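Local coordinates for malonyl CoA-acyl carrier protein transacylase (Mycobacterium tuberculosis, PDB 2QC3), which transfers the malonyl group from malonyl-CoA to holo-acyl carrier protein, supplying malonyl-ACP for fatty acid biosynthesis, at residues 4-9 with 256-261. Residues are numbered along the deposited sequence; the frame is centred on the assembly and turned at random.
Sequences ALLAPG and ATLREH
Thr257 O, one residue ahead of the Leu258 that packs on Ala4 and Leu6, accepts a hydrogen bond from His261 ND1 at 2.9 Å. The bond is bent, with an N-H...O angle of 138°, and the oxygen lies 28° out of the imidazole plane. The backbone His261 N adds a weak bond to the same oxygen. Histidine suits this helix end because its ring can fold back to a carbonyl of the last turn. Thr257 OG1 lies within hydrogen-bonding range of Leu253 O, one turn back in the helix, and of Gly228 O in a loop; its single proton can serve one at a time or be shared, so the buried hydroxyl is satisfied.

The contact with the strand is wholly apolar. Leu258 points at it and divides its fork between two residues: CD2 meets Ala4 CB at 4.4 Å, while CD1, set anti to CA (chi2 176°), reaches out from the helix to Leu6 CD2 at 4.2 Å. A lone methyl at Ala4 suits the place where the backbones are nearest, 7.6 Å between the CA atoms of Ala4 and Leu258; farther along, Leu6 spans the wider gap with a longer branch. Ile87 and Ile266, from the strands flanking 2-7, extend this greasy surface. Leu5 and Ala7 instead meet helix 94-101, so strand 2-7 is covered on both faces, the helix-sheet-helix layering of the alpha/beta core in FabD-type acyltransferases.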
ATOM      1  N   ALA A   4     -11.835  -1.401 -10.826  1.00 30.76           N
ATOM      2  CA  ALA A   4     -10.620  -1.690 -10.073  1.00 29.67           C
ATOM      3  C   ALA A   4     -10.525  -0.780  -8.861  1.00 27.69           C
ATOM      4  O   ALA A   4     -10.566   0.442  -8.990  1.00 27.85           O
ATOM      5  CB  ALA A   4      -9.390  -1.507 -10.957  1.00 29.67           C
ATOM      6  N   LEU A   5     -10.414  -1.380  -7.682  1.00 25.47           N
ATOM      7  CA  LEU A   5     -10.296  -0.611  -6.452  1.00 26.00           C
ATOM      8  C   LEU A   5      -8.845  -0.744  -5.993  1.00 25.87           C
ATOM      9  O   LEU A   5      -8.393  -1.841  -5.653  1.00 25.48           O
ATOM     10  CB  LEU A   5     -11.260  -1.155  -5.389  1.00 26.71           C
ATOM     11  CG  LEU A   5     -12.749  -1.244  -5.765  1.00 28.52           C
ATOM     12  CD1 LEU A   5     -13.548  -1.660  -4.536  1.00 26.16           C
ATOM     13  CD2 LEU A   5     -13.256   0.091  -6.296  1.00 27.54           C
ATOM     14  N   LEU A   6      -8.118   0.371  -5.991  1.00 24.30           N
ATOM     15  CA  LEU A   6      -6.708   0.363  -5.608  1.00 24.55           C
ATOM     16  C   LEU A   6      -6.439   1.081  -4.298  1.00 23.82           C
ATOM     17  O   LEU A   6      -6.858   2.224  -4.113  1.00 25.15           O
ATOM     18  CB  LEU A   6      -5.859   1.003  -6.710  1.00 23.52           C
ATOM     19  CG  LEU A   6      -6.186   0.602  -8.156  1.00 24.48           C
ATOM     20  CD1 LEU A   6      -5.200   1.276  -9.108  1.00 25.10           C
ATOM     21  CD2 LEU A   6      -6.119  -0.907  -8.304  1.00 23.13           C
ATOM     22  N   ALA A   7      -5.728   0.408  -3.398  1.00 22.35           N
ATOM     23  CA  ALA A   7      -5.393   0.972  -2.094  1.00 22.74           C
ATOM     24  C   ALA A   7      -3.922   1.380  -2.063  1.00 25.12           C
ATOM     25  O   ALA A   7      -3.030   0.552  -2.252  1.00 24.48           O
ATOM     26  CB  ALA A   7      -5.691  -0.046  -0.985  1.00 21.99           C
ATOM     27  N   PRO A   8      -3.651   2.671  -1.809  1.00 26.66           N
ATOM     28  CA  PRO A   8      -2.291   3.213  -1.751  1.00 25.56           C
ATOM     29  C   PRO A   8      -1.439   2.748  -0.576  1.00 26.81           C
ATOM     30  O   PRO A   8      -1.957   2.301   0.451  1.00 24.31           O
ATOM     31  CB  PRO A   8      -2.529   4.721  -1.725  1.00 28.51           C
ATOM     32  CG  PRO A   8      -3.799   4.832  -0.926  1.00 28.96           C
ATOM     33  CD  PRO A   8      -4.647   3.728  -1.546  1.00 28.65           C
ATOM     34  N   GLY A   9      -0.122   2.858  -0.754  1.00 27.93           N
ATOM     35  CA  GLY A   9       0.828   2.484   0.278  1.00 30.25           C
ATOM     36  C   GLY A   9       1.533   3.723   0.813  1.00 31.78           C
ATOM     37  O   GLY A   9       1.093   4.845   0.554  1.00 30.20           O
ATOM     38  N   ALA A 256      -0.828  -5.832 -14.737  1.00 26.41           N
ATOM     39  CA  ALA A 256      -0.873  -6.716 -15.900  1.00 27.52           C
ATOM     40  C   ALA A 256      -2.085  -7.628 -15.743  1.00 27.51           C
ATOM     41  O   ALA A 256      -2.766  -7.952 -16.715  1.00 28.51           O
ATOM     42  CB  ALA A 256       0.409  -7.551 -15.985  1.00 27.08           C
ATOM     43  N   THR A 257      -2.359  -8.033 -14.509  1.00 27.83           N
ATOM     44  CA  THR A 257      -3.503  -8.893 -14.239  1.00 27.98           C
ATOM     45  C   THR A 257      -4.813  -8.125 -14.415  1.00 28.49           C
ATOM     46  O   THR A 257      -5.819  -8.687 -14.849  1.00 28.31           O
ATOM     47  CB  THR A 257      -3.436  -9.474 -12.812  1.00 29.49           C
ATOM     48  OG1 THR A 257      -2.276 -10.313 -12.697  1.00 29.48           O
ATOM     49  CG2 THR A 257      -4.690 -10.296 -12.509  1.00 25.40           C
ATOM     50  N   LEU A 258      -4.803  -6.842 -14.072  1.00 28.73           N
ATOM     51  CA  LEU A 258      -5.998  -6.016 -14.224  1.00 30.74           C
ATOM     52  C   LEU A 258      -6.349  -5.946 -15.707  1.00 32.77           C
ATOM     53  O   LEU A 258      -7.519  -6.002 -16.086  1.00 32.09           O
ATOM     54  CB  LEU A 258      -5.748  -4.606 -13.685  1.00 28.11           C
ATOM     55  CG  LEU A 258      -5.472  -4.512 -12.182  1.00 25.80           C
ATOM     56  CD1 LEU A 258      -5.136  -3.071 -11.803  1.00 23.78           C
ATOM     57  CD2 LEU A 258      -6.698  -5.002 -11.413  1.00 24.56           C
ATOM     58  N   ARG A 259      -5.317  -5.833 -16.537  1.00 36.17           N
ATOM     59  CA  ARG A 259      -5.484  -5.763 -17.982  1.00 41.37           C
ATOM     60  C   ARG A 259      -6.182  -7.036 -18.470  1.00 43.26           C
ATOM     61  O   ARG A 259      -7.074  -6.985 -19.322  1.00 44.04           O
ATOM     62  CB  ARG A 259      -4.115  -5.618 -18.654  1.00 43.00           C
ATOM     63  CG  ARG A 259      -4.153  -4.994 -20.038  1.00 46.98           C
ATOM     64  CD  ARG A 259      -2.758  -4.898 -20.640  1.00 49.98           C
ATOM     65  NE  ARG A 259      -1.769  -4.432 -19.669  1.00 53.87           N
ATOM     66  CZ  ARG A 259      -0.496  -4.174 -19.961  1.00 55.37           C
ATOM     67  NH1 ARG A 259      -0.051  -4.330 -21.201  1.00 56.91           N
ATOM     68  NH2 ARG A 259       0.338  -3.779 -19.009  1.00 54.55           N
ATOM     69  N   GLU A 260      -5.771  -8.175 -17.917  1.00 44.56           N
ATOM     70  CA  GLU A 260      -6.361  -9.460 -18.281  1.00 46.70           C
ATOM     71  C   GLU A 260      -7.874  -9.453 -18.096  1.00 47.05           C
ATOM     72  O   GLU A 260      -8.607 -10.040 -18.888  1.00 47.86           O
ATOM     73  CB  GLU A 260      -5.753 -10.581 -17.439  1.00 46.74           C
ATOM     74  CG  GLU A 260      -4.408 -11.076 -17.935  1.00 50.13           C
ATOM     75  CD  GLU A 260      -3.841 -12.165 -17.045  1.00 51.28           C
ATOM     76  OE1 GLU A 260      -4.612 -13.065 -16.651  1.00 53.22           O
ATOM     77  OE2 GLU A 260      -2.628 -12.125 -16.745  1.00 51.61           O
ATOM     78  N   HIS A 261      -8.334  -8.794 -17.038  1.00 47.75           N
ATOM     79  CA  HIS A 261      -9.759  -8.700 -16.758  1.00 47.53           C
ATOM     80  C   HIS A 261     -10.359  -7.562 -17.570  1.00 48.81           C
ATOM     81  O   HIS A 261      -9.644  -6.838 -18.266  1.00 49.85           O
ATOM     82  CB  HIS A 261      -9.987  -8.444 -15.269  1.00 46.46           C
ATOM     83  CG  HIS A 261      -9.564  -9.577 -14.390  1.00 44.96           C
ATOM     84  ND1 HIS A 261      -8.296 -10.114 -14.426  1.00 45.61           N
ATOM     85  CD2 HIS A 261     -10.244 -10.284 -13.454  1.00 42.64           C
ATOM     86  CE1 HIS A 261      -8.212 -11.103 -13.554  1.00 42.69           C
ATOM     87  NE2 HIS A 261      -9.382 -11.225 -12.952  1.00 42.34           N
TER